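Local atomic coordinates of dehalogenase-like hydrolase (Ralstonia solanacearum, PDB entry 3UMB), a protein that probably catalyses the hydrolytic dehalogenation of small (S)-2-haloalkanoic acids to the corresponding (R)-2-hydroxyalkanoic acids. Residues Asp42-Tyr47 / Lys62-Val67; Val38-Arg43 / Arg93-Leu98; His60-Pro63 / Val69-Leu72. All blocks are in the same frame, centred on the assembly; numbering follows the deposited sequence.

Contact 1: Asp42-Tyr47 / Lys62-Val67. With MG (magnesium ion), chain H.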
loop_
_atom_site.group_PDB
_atom_site.type_symbol
_atom_site.label_atom_id
_atom_site.label_comp_id
_atom_site.label_asym_id
_atom_site.label_seq_id
_atom_site.Cartn_x
_atom_site.Cartn_y
_atom_site.Cartn_z
ATOM N N ASP A 42 5.904 6.851 1.436
ATOM C CA ASP A 42 5.232 5.635 1.880
ATOM C C ASP A 42 3.767 5.896 2.193
ATOM O O ASP A 42 2.888 5.244 1.645
ATOM C CB ASP A 42 5.883 5.061 3.140
ATOM C CG ASP A 42 5.281 3.689 3.573
ATOM O OD1 ASP A 42 5.483 2.681 2.826
ATOM O OD2 ASP A 42 4.626 3.622 4.666
ATOM N N ARG A 43 3.498 6.820 3.098
ATOM C CA ARG A 43 2.097 7.042 3.519
ATOM C C ARG A 43 1.263 7.678 2.421
ATOM O O ARG A 43 0.080 7.395 2.308
ATOM C CB ARG A 43 1.979 7.792 4.861
ATOM C CG ARG A 43 2.418 6.906 6.040
ATOM C CD ARG A 43 1.511 5.683 6.147
ATOM N NE ARG A 43 1.305 5.243 7.524
ATOM C CZ ARG A 43 2.085 4.358 8.170
ATOM N NH1 ARG A 43 1.799 3.975 9.417
ATOM N NH2 ARG A 43 3.171 3.835 7.599
ATOM N N GLN A 44 1.897 8.475 1.554
ATOM C CA GLN A 44 1.148 9.082 0.450
ATOM C C GLN A 44 0.544 7.991 -0.433
ATOM O O GLN A 44 -0.642 7.972 -0.702
ATOM C CB GLN A 44 2.036 10.061 -0.323
ATOM C CG GLN A 44 1.464 10.599 -1.599
ATOM C CD GLN A 44 2.529 11.252 -2.468
ATOM O OE1 GLN A 44 3.540 10.625 -2.771
ATOM N NE2 GLN A 44 2.333 12.545 -2.814
ATOM N N ILE A 45 1.373 7.041 -0.805
ATOM C CA ILE A 45 0.949 5.940 -1.597
ATOM C C ILE A 45 0.054 4.987 -0.805
ATOM O O ILE A 45 -0.964 4.588 -1.290
ATOM C CB ILE A 45 2.155 5.303 -2.259
ATOM C CG1 ILE A 45 2.683 6.257 -3.324
ATOM C CG2 ILE A 45 1.793 3.985 -2.947
ATOM C CD1 ILE A 45 1.626 6.554 -4.472
ATOM N N ASP A 46 0.405 4.661 0.425
ATOM C CA ASP A 46 -0.431 3.810 1.225
ATOM C C ASP A 46 -1.848 4.353 1.257
ATOM O O ASP A 46 -2.794 3.582 1.117
ATOM C CB ASP A 46 0.079 3.745 2.651
ATOM C CG ASP A 46 1.302 2.888 2.790
ATOM O OD1 ASP A 46 1.697 2.275 1.757
ATOM O OD2 ASP A 46 1.855 2.870 3.931
ATOM N N TYR A 47 -1.993 5.677 1.468
ATOM C CA TYR A 47 -3.302 6.298 1.601
ATOM C C TYR A 47 -4.106 6.254 0.317
ATOM O O TYR A 47 -5.301 6.048 0.377
ATOM C CB TYR A 47 -3.219 7.731 2.146
ATOM C CG TYR A 47 -2.804 7.867 3.623
ATOM C CD1 TYR A 47 -2.708 6.748 4.487
ATOM C CD2 TYR A 47 -2.565 9.112 4.182
ATOM C CE1 TYR A 47 -2.318 6.889 5.856
ATOM C CE2 TYR A 47 -2.179 9.260 5.553
ATOM C CZ TYR A 47 -2.078 8.152 6.370
ATOM O OH TYR A 47 -1.734 8.321 7.696
ATOM N N LYS A 62 -10.174 11.153 -2.433
ATOM C CA LYS A 62 -9.799 12.498 -2.104
ATOM C C LYS A 62 -8.649 12.838 -3.037
ATOM O O LYS A 62 -7.812 11.956 -3.324
ATOM C CB LYS A 62 -9.359 12.514 -0.650
ATOM C CG LYS A 62 -8.908 13.811 -0.076
ATOM C CD LYS A 62 -8.401 13.532 1.396
ATOM C CE LYS A 62 -8.327 14.776 2.287
ATOM N NZ LYS A 62 -8.627 14.459 3.719
ATOM N N PRO A 63 -8.592 14.097 -3.525
ATOM C CA PRO A 63 -7.562 14.392 -4.541
ATOM C C PRO A 63 -6.166 14.262 -3.977
ATOM O O PRO A 63 -5.975 14.445 -2.782
ATOM C CB PRO A 63 -7.853 15.849 -5.007
ATOM C CG PRO A 63 -9.148 16.257 -4.367
ATOM C CD PRO A 63 -9.500 15.237 -3.256
ATOM N N PHE A 64 -5.224 13.956 -4.856
ATOM C CA PHE A 64 -3.878 13.562 -4.518
ATOM C C PHE A 64 -3.166 14.609 -3.680
ATOM O O PHE A 64 -2.268 14.269 -2.887
ATOM C CB PHE A 64 -3.101 13.333 -5.798
ATOM C CG PHE A 64 -1.785 12.581 -5.635
ATOM C CD1 PHE A 64 -1.718 11.359 -4.947
ATOM C CD2 PHE A 64 -0.620 13.067 -6.185
ATOM C CE1 PHE A 64 -0.544 10.664 -4.848
ATOM C CE2 PHE A 64 0.611 12.362 -6.043
ATOM C CZ PHE A 64 0.621 11.156 -5.405
ATOM N N TRP A 65 -3.563 15.864 -3.875
ATOM C CA TRP A 65 -2.986 16.996 -3.195
ATOM C C TRP A 65 -3.289 16.892 -1.749
ATOM O O TRP A 65 -2.397 16.956 -0.907
ATOM C CB TRP A 65 -3.590 18.312 -3.711
ATOM C CG TRP A 65 -3.105 19.529 -2.921
ATOM C CD1 TRP A 65 -3.732 20.133 -1.856
ATOM C CD2 TRP A 65 -1.904 20.267 -3.144
ATOM N NE1 TRP A 65 -2.985 21.195 -1.404
ATOM C CE2 TRP A 65 -1.859 21.298 -2.186
ATOM C CE3 TRP A 65 -0.870 20.171 -4.077
ATOM C CZ2 TRP A 65 -0.816 22.217 -2.134
ATOM C CZ3 TRP A 65 0.175 21.064 -4.013
ATOM C CH2 TRP A 65 0.183 22.096 -3.061
ATOM N N ASP A 66 -4.565 16.734 -1.473
ATOM C CA ASP A 66 -5.038 16.653 -0.105
ATOM C C ASP A 66 -4.549 15.366 0.578
ATOM O O ASP A 66 -4.292 15.363 1.802
ATOM C CB ASP A 66 -6.567 16.781 -0.069
ATOM C CG ASP A 66 -7.088 17.976 -0.930
ATOM O OD1 ASP A 66 -7.039 19.139 -0.487
ATOM O OD2 ASP A 66 -7.521 17.754 -2.060
ATOM N N VAL A 67 -4.444 14.271 -0.190
ATOM C CA VAL A 67 -3.838 13.044 0.325
ATOM C C VAL A 67 -2.371 13.295 0.670
ATOM O O VAL A 67 -1.855 12.690 1.605
ATOM C CB VAL A 67 -3.969 11.810 -0.653
ATOM C CG1 VAL A 67 -3.091 10.620 -0.164
ATOM C CG2 VAL A 67 -5.501 11.395 -0.848
HETATM MG MG MG H . 4.244 0.839 2.210
HETATM O O HOH W 1 4.341 1.063 4.565
HETATM O O HOH W 2 6.234 1.027 0.944
#

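Contact 2: Val38-Arg43 / Arg93-Leu98. With MG (magnesium ion), chain H.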
loop_
_atom_site.group_PDB
_atom_site.type_symbol
_atom_site.label_atom_id
_atom_site.label_comp_id
_atom_site.label_asym_id
_atom_site.label_seq_id
_atom_site.Cartn_x
_atom_site.Cartn_y
_atom_site.Cartn_z
ATOM N N VAL A 38 11.154 9.706 2.999
ATOM C CA VAL A 38 10.758 8.304 2.950
ATOM C C VAL A 38 9.373 8.004 3.568
ATOM O O VAL A 38 8.529 7.398 2.886
ATOM C CB VAL A 38 11.778 7.383 3.614
ATOM C CG1 VAL A 38 11.305 5.945 3.483
ATOM C CG2 VAL A 38 13.172 7.539 2.953
ATOM N N LEU A 39 9.139 8.394 4.840
ATOM C CA LEU A 39 7.867 8.087 5.509
ATOM C C LEU A 39 6.702 8.731 4.782
ATOM O O LEU A 39 5.652 8.136 4.652
ATOM C CB LEU A 39 7.869 8.497 6.990
ATOM C CG LEU A 39 6.633 8.187 7.816
ATOM C CD1 LEU A 39 6.260 6.714 7.688
ATOM C CD2 LEU A 39 6.826 8.656 9.292
ATOM N N TRP A 40 6.937 9.927 4.258
ATOM C CA TRP A 40 5.924 10.712 3.576
ATOM C C TRP A 40 5.463 10.097 2.246
ATOM O O TRP A 40 4.254 10.015 1.978
ATOM C CB TRP A 40 6.501 12.076 3.330
ATOM C CG TRP A 40 5.593 13.066 2.757
ATOM C CD1 TRP A 40 4.237 13.011 2.645
ATOM C CD2 TRP A 40 5.996 14.314 2.252
ATOM N NE1 TRP A 40 3.760 14.172 2.064
ATOM C CE2 TRP A 40 4.836 14.984 1.807
ATOM C CE3 TRP A 40 7.259 14.931 2.081
ATOM C CZ2 TRP A 40 4.890 16.252 1.221
ATOM C CZ3 TRP A 40 7.310 16.196 1.513
ATOM C CH2 TRP A 40 6.128 16.843 1.078
ATOM N N ARG A 41 6.425 9.642 1.448
ATOM C CA ARG A 41 6.134 8.942 0.193
ATOM C C ARG A 41 5.409 7.618 0.467
ATOM O O ARG A 41 4.400 7.322 -0.171
ATOM C CB ARG A 41 7.418 8.731 -0.612
ATOM C CG ARG A 41 7.271 7.978 -1.957
ATOM C CD ARG A 41 6.289 8.668 -2.965
ATOM N NE ARG A 41 6.150 7.872 -4.196
ATOM C CZ ARG A 41 5.174 8.029 -5.105
ATOM N NH1 ARG A 41 4.223 8.962 -4.947
ATOM N NH2 ARG A 41 5.130 7.238 -6.178
ATOM N N ASP A 42 5.904 6.851 1.436
ATOM C CA ASP A 42 5.232 5.635 1.880
ATOM C C ASP A 42 3.767 5.896 2.193
ATOM O O ASP A 42 2.888 5.244 1.645
ATOM C CB ASP A 42 5.883 5.061 3.140
ATOM C CG ASP A 42 5.281 3.689 3.573
ATOM O OD1 ASP A 42 5.483 2.681 2.826
ATOM O OD2 ASP A 42 4.626 3.622 4.666
ATOM N N ARG A 43 3.498 6.820 3.098
ATOM C CA ARG A 43 2.097 7.042 3.519
ATOM C C ARG A 43 1.263 7.678 2.421
ATOM O O ARG A 43 0.080 7.395 2.308
ATOM C CB ARG A 43 1.979 7.792 4.861
ATOM C CG ARG A 43 2.418 6.906 6.040
ATOM C CD ARG A 43 1.511 5.683 6.147
ATOM N NE ARG A 43 1.305 5.243 7.524
ATOM C CZ ARG A 43 2.085 4.358 8.170
ATOM N NH1 ARG A 43 1.799 3.975 9.417
ATOM N NH2 ARG A 43 3.171 3.835 7.599
ATOM N N ARG A 93 4.391 23.915 -1.449
ATOM C CA ARG A 93 4.959 24.735 -2.542
ATOM C C ARG A 93 6.042 23.994 -3.271
ATOM O O ARG A 93 6.030 23.864 -4.492
ATOM C CB ARG A 93 5.581 26.042 -2.029
ATOM C CG ARG A 93 4.555 27.077 -1.575
ATOM C CD ARG A 93 5.139 28.481 -1.411
ATOM N NE ARG A 93 5.449 28.836 -0.017
ATOM C CZ ARG A 93 4.571 29.272 0.899
ATOM N NH1 ARG A 93 3.269 29.397 0.620
ATOM N NH2 ARG A 93 5.004 29.573 2.124
ATOM N N GLU A 94 6.993 23.488 -2.511
ATOM C CA GLU A 94 8.044 22.734 -3.105
ATOM C C GLU A 94 7.463 21.624 -3.939
ATOM O O GLU A 94 7.987 21.322 -5.006
ATOM C CB GLU A 94 8.961 22.154 -2.036
ATOM C CG GLU A 94 10.295 21.826 -2.584
ATOM C CD GLU A 94 11.148 23.042 -2.799
ATOM O OE1 GLU A 94 10.975 24.043 -2.051
ATOM O OE2 GLU A 94 11.991 22.979 -3.717
ATOM N N TYR A 95 6.379 21.020 -3.448
ATOM C CA TYR A 95 5.767 19.851 -4.118
ATOM C C TYR A 95 5.072 20.277 -5.403
ATOM O O TYR A 95 5.164 19.587 -6.412
ATOM C CB TYR A 95 4.774 19.070 -3.197
ATOM C CG TYR A 95 4.740 17.556 -3.473
ATOM C CD1 TYR A 95 5.077 16.639 -2.490
ATOM C CD2 TYR A 95 4.416 17.055 -4.726
ATOM C CE1 TYR A 95 5.084 15.265 -2.745
ATOM C CE2 TYR A 95 4.419 15.687 -4.984
ATOM C CZ TYR A 95 4.750 14.802 -3.988
ATOM O OH TYR A 95 4.748 13.452 -4.248
ATOM N N ALA A 96 4.380 21.416 -5.351
ATOM C CA ALA A 96 3.690 21.957 -6.527
ATOM C C ALA A 96 4.614 22.098 -7.708
ATOM O O ALA A 96 4.233 21.754 -8.809
ATOM C CB ALA A 96 3.025 23.285 -6.212
ATOM N N CYS A 97 5.841 22.540 -7.472
ATOM C CA CYS A 97 6.703 22.987 -8.556
ATOM C C CYS A 97 8.085 22.344 -8.639
ATOM O O CYS A 97 9.053 22.847 -8.069
ATOM C CB CYS A 97 6.830 24.500 -8.484
ATOM S SG CYS A 97 5.891 25.289 -9.819
ATOM N N LEU A 98 8.176 21.280 -9.433
ATOM C CA LEU A 98 9.358 20.430 -9.473
ATOM C C LEU A 98 10.081 20.510 -10.804
ATOM O O LEU A 98 9.528 20.997 -11.772
ATOM C CB LEU A 98 8.935 18.993 -9.173
ATOM C CG LEU A 98 8.776 18.807 -7.660
ATOM C CD1 LEU A 98 7.756 17.749 -7.246
ATOM C CD2 LEU A 98 10.147 18.507 -7.113
HETATM MG MG MG H . 4.244 0.839 2.210
HETATM O O HOH W 1 4.341 1.063 4.565
HETATM O O HOH W 2 6.234 1.027 0.944
#

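Contact 3: His60-Pro63 / Val69-Leu72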
loop_
_atom_site.group_PDB
_atom_site.type_symbol
_atom_site.label_atom_id
_atom_site.label_comp_id
_atom_site.label_asym_id
_atom_site.label_seq_id
_atom_site.Cartn_x
_atom_site.Cartn_y
_atom_site.Cartn_z
ATOM N N HIS A 60 -14.291 6.695 -1.122
ATOM C CA HIS A 60 -13.345 7.325 -0.209
ATOM C C HIS A 60 -12.284 8.107 -0.929
ATOM O O HIS A 60 -11.249 8.380 -0.372
ATOM C CB HIS A 60 -12.760 6.297 0.769
ATOM C CG HIS A 60 -13.803 5.628 1.599
ATOM N ND1 HIS A 60 -14.509 6.286 2.587
ATOM C CD2 HIS A 60 -14.288 4.363 1.573
ATOM C CE1 HIS A 60 -15.380 5.454 3.132
ATOM N NE2 HIS A 60 -15.255 4.274 2.548
ATOM N N TYR A 61 -12.583 8.559 -2.129
ATOM C CA TYR A 61 -11.645 9.309 -2.906
ATOM C C TYR A 61 -11.394 10.678 -2.279
ATOM O O TYR A 61 -12.266 11.295 -1.733
ATOM C CB TYR A 61 -12.146 9.487 -4.355
ATOM C CG TYR A 61 -11.219 10.348 -5.197
ATOM C CD1 TYR A 61 -10.043 9.826 -5.725
ATOM C CD2 TYR A 61 -11.492 11.710 -5.420
ATOM C CE1 TYR A 61 -9.178 10.602 -6.433
ATOM C CE2 TYR A 61 -10.623 12.509 -6.196
ATOM C CZ TYR A 61 -9.470 11.962 -6.675
ATOM O OH TYR A 61 -8.586 12.737 -7.416
ATOM N N LYS A 62 -10.174 11.153 -2.433
ATOM C CA LYS A 62 -9.799 12.498 -2.104
ATOM C C LYS A 62 -8.649 12.838 -3.037
ATOM O O LYS A 62 -7.812 11.956 -3.324
ATOM C CB LYS A 62 -9.359 12.514 -0.650
ATOM C CG LYS A 62 -8.908 13.811 -0.076
ATOM C CD LYS A 62 -8.401 13.532 1.396
ATOM C CE LYS A 62 -8.327 14.776 2.287
ATOM N NZ LYS A 62 -8.627 14.459 3.719
ATOM N N PRO A 63 -8.592 14.097 -3.525
ATOM C CA PRO A 63 -7.562 14.392 -4.541
ATOM C C PRO A 63 -6.166 14.262 -3.977
ATOM O O PRO A 63 -5.975 14.445 -2.782
ATOM C CB PRO A 63 -7.853 15.849 -5.007
ATOM C CG PRO A 63 -9.148 16.257 -4.367
ATOM C CD PRO A 63 -9.500 15.237 -3.256
ATOM N N VAL A 69 -1.011 16.137 1.687
ATOM C CA VAL A 69 -1.008 16.916 2.928
ATOM C C VAL A 69 -1.216 15.955 4.113
ATOM O O VAL A 69 -0.394 15.912 5.015
ATOM C CB VAL A 69 -2.093 18.028 2.833
ATOM C CG1 VAL A 69 -2.356 18.695 4.179
ATOM C CG2 VAL A 69 -1.683 19.064 1.743
ATOM N N ASP A 70 -2.271 15.130 4.041
ATOM C CA ASP A 70 -2.526 14.089 5.042
ATOM C C ASP A 70 -1.273 13.263 5.339
ATOM O O ASP A 70 -0.913 13.061 6.492
ATOM C CB ASP A 70 -3.624 13.146 4.579
ATOM C CG ASP A 70 -4.940 13.822 4.412
ATOM O OD1 ASP A 70 -5.063 14.912 4.981
ATOM O OD2 ASP A 70 -5.825 13.290 3.686
ATOM N N ALA A 71 -0.635 12.744 4.308
ATOM C CA ALA A 71 0.535 11.893 4.514
ATOM C C ALA A 71 1.661 12.693 5.174
ATOM O O ALA A 71 2.380 12.166 6.026
ATOM C CB ALA A 71 1.037 11.258 3.197
ATOM N N LEU A 72 1.848 13.939 4.746
ATOM C CA LEU A 72 2.929 14.767 5.278
ATOM C C LEU A 72 2.709 15.048 6.767
ATOM O O LEU A 72 3.649 15.021 7.562
ATOM C CB LEU A 72 2.987 16.106 4.537
ATOM C CG LEU A 72 3.910 17.182 5.148
ATOM C CD1 LEU A 72 5.353 16.697 4.988
ATOM C CD2 LEU A 72 3.683 18.525 4.508
#

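Contact 1: Asp42-Tyr47 / Lys62-Val67
In the helical cap of this HAD-family enzyme, Gln44 and Tyr47 of helix 33-54 meet Phe64 and Val67 of helix 64-78. The Gln44 chain is extended, with CG anti to the backbone N (chi1 171°). This carries its amide across the Phe64 side chain at about a right angle. The amide and ring planes lie only 18° apart, and the approach is oblique. Gln44 NE2 comes to 3.4 Å from Phe64 CZ. No hydrogen bond joins the two segments. The buried amide is instead fixed in its rotation by other partners: NE2 bonds to Thr68 and Tyr95, and OE1 to Arg41. Val67 fills the next place along the helix pair. Its CG1 branch lies 3.6 Å from Gln44 O and 3.7 Å from Tyr47 CB, while Val67 O sits at the edge of the Tyr47 ring. The ring leads on to the second subunit, where Tyr47 OH bonds to Glu206 and Ala207. Helices 33-54 and 64-78 are successive helices of the cap inserted into the Rossmann-like core, and their side chains pack here. The other side of helix 33-54 holds a magnesium ion. Asp42 OD1 binds it at 2.3 Å, with two waters and Asp42 OD1 of the second subunit, so the metal bridges the dimer. Asp46 belongs to the same site, but its OD1 stays 3.0 Å from the magnesium. Arg43 NH2 bonds to Asp42 OD2 at 3.3 Å, with an N-H...O angle of 149° and the oxygen in the guanidinium plane. Asp42 OD2 and Asp46 OD2, both acceptors, are 3.0 Å apart; the metal and Arg43 probably offset their charge.

Contact 2: Val38-Arg43 / Arg93-Leu98
Trp40 of helix 33-54 and Tyr95 of helix 85-96 make an offset edge-to-face (T-shaped) pair. The edge of Tyr95 points at the face of the Trp40 six-membered ring. The ring centroids are 5.6 Å apart and the planes meet at 72°. Tyr95 CD1 does most of the touching, 3.7 Å from Trp40 CH2, while Tyr95 CE1 lies over the rim of the indole. The two side chains run past each other in opposite directions. Trp40 reaches across because its CG is anti to the backbone N (chi1 -175°).

The apolar surroundings place the pair in the cap. Trp40 also packs on Val21 of helix 19-28 and on Ala71 and Leu72 of helix 64-78. Its indole is therefore touched by all three of the other helices in the helical bundle that forms the cap of L-2-haloacid dehalogenases. Tyr95 leans further, onto Met128 of helix 126-134 in the core domain.

The polar ends are tied to other residues. Trp40 NE1 donates to Thr68 O, and Tyr95 OH bonds to Gln44, one helical turn on from Trp40. Both buried rings are thus held at their polar atoms as well as by packing. Beside Tyr95, Glu94 turns its carboxylate away to a salt bridge with Arg24.

Among backbone bonds, Cys97 N reaches Arg93 O at 3.3 Å, where helix 85-96 ends.

Contact 3: His60-Pro63 / Val69-Leu72
Lys62 has an extended backbone (phi -151°, psi 143°) just before the Pro63 N-cap of helix 64-78, and its CA lies 10.3 Å from that of Asp70 on the same helix. That gap is spanned by the side chains, which come from opposite directions. Lys62 NZ makes a salt bridge and hydrogen bond to Asp70 OD2 at 3.0 Å. The exact distance is doubtful, because NZ sits too close to another atom of the model. Asp70 OD1 is 3.8 Å from Lys62 NZ, so one carboxylate oxygen carries the bond. The lysine chain also lies alongside that oxygen: Lys62 CE is 3.2 Å and Lys62 CD 3.5 Å from Asp70 OD2. The chain runs out nearly straight from CB to CE, then bends at its last torsion (chi4 147°). Asp70 has CG anti to its carbonyl carbon, which sends the carboxylate back toward the start of the helix. Asp70 is buried, and its carboxylate gains a positive partner there.

As modelled, Lys62 NZ also makes a salt bridge to Asp209 of the second subunit, its stronger partner. One ammonium group thus appears to lie between carboxylates of both chains, though its exact place is uncertain. Asp70 itself packs on Ala207 of the second subunit, and the nearby His60 ring stacks on Trp190 of that chain. The salt bridge therefore ties the loop leading into a cap helix to the second turn of that helix, at the interface of the dimer.

In the fold
All three contacts lie in the helical cap. The centres of contacts 1 and 3 are about 4 Å apart, those of contacts 1 and 2 about 10 Å, and those of contacts 2 and 3 about 12 Å. Contacts 1 and 2 both start from helix 33-54 and share Asp42 and Arg43; they reach helix 64-78 and helix 85-96 respectively. Contact 3 follows on within the loop and helix 64-78, and shares Lys62 and Pro63 with contact 1. Ala71 packs against Gln44, Tyr47 and Trp40, joining all three. Each contact also has residues that reach the second subunit, so this part of the cap lies at the dimer interface.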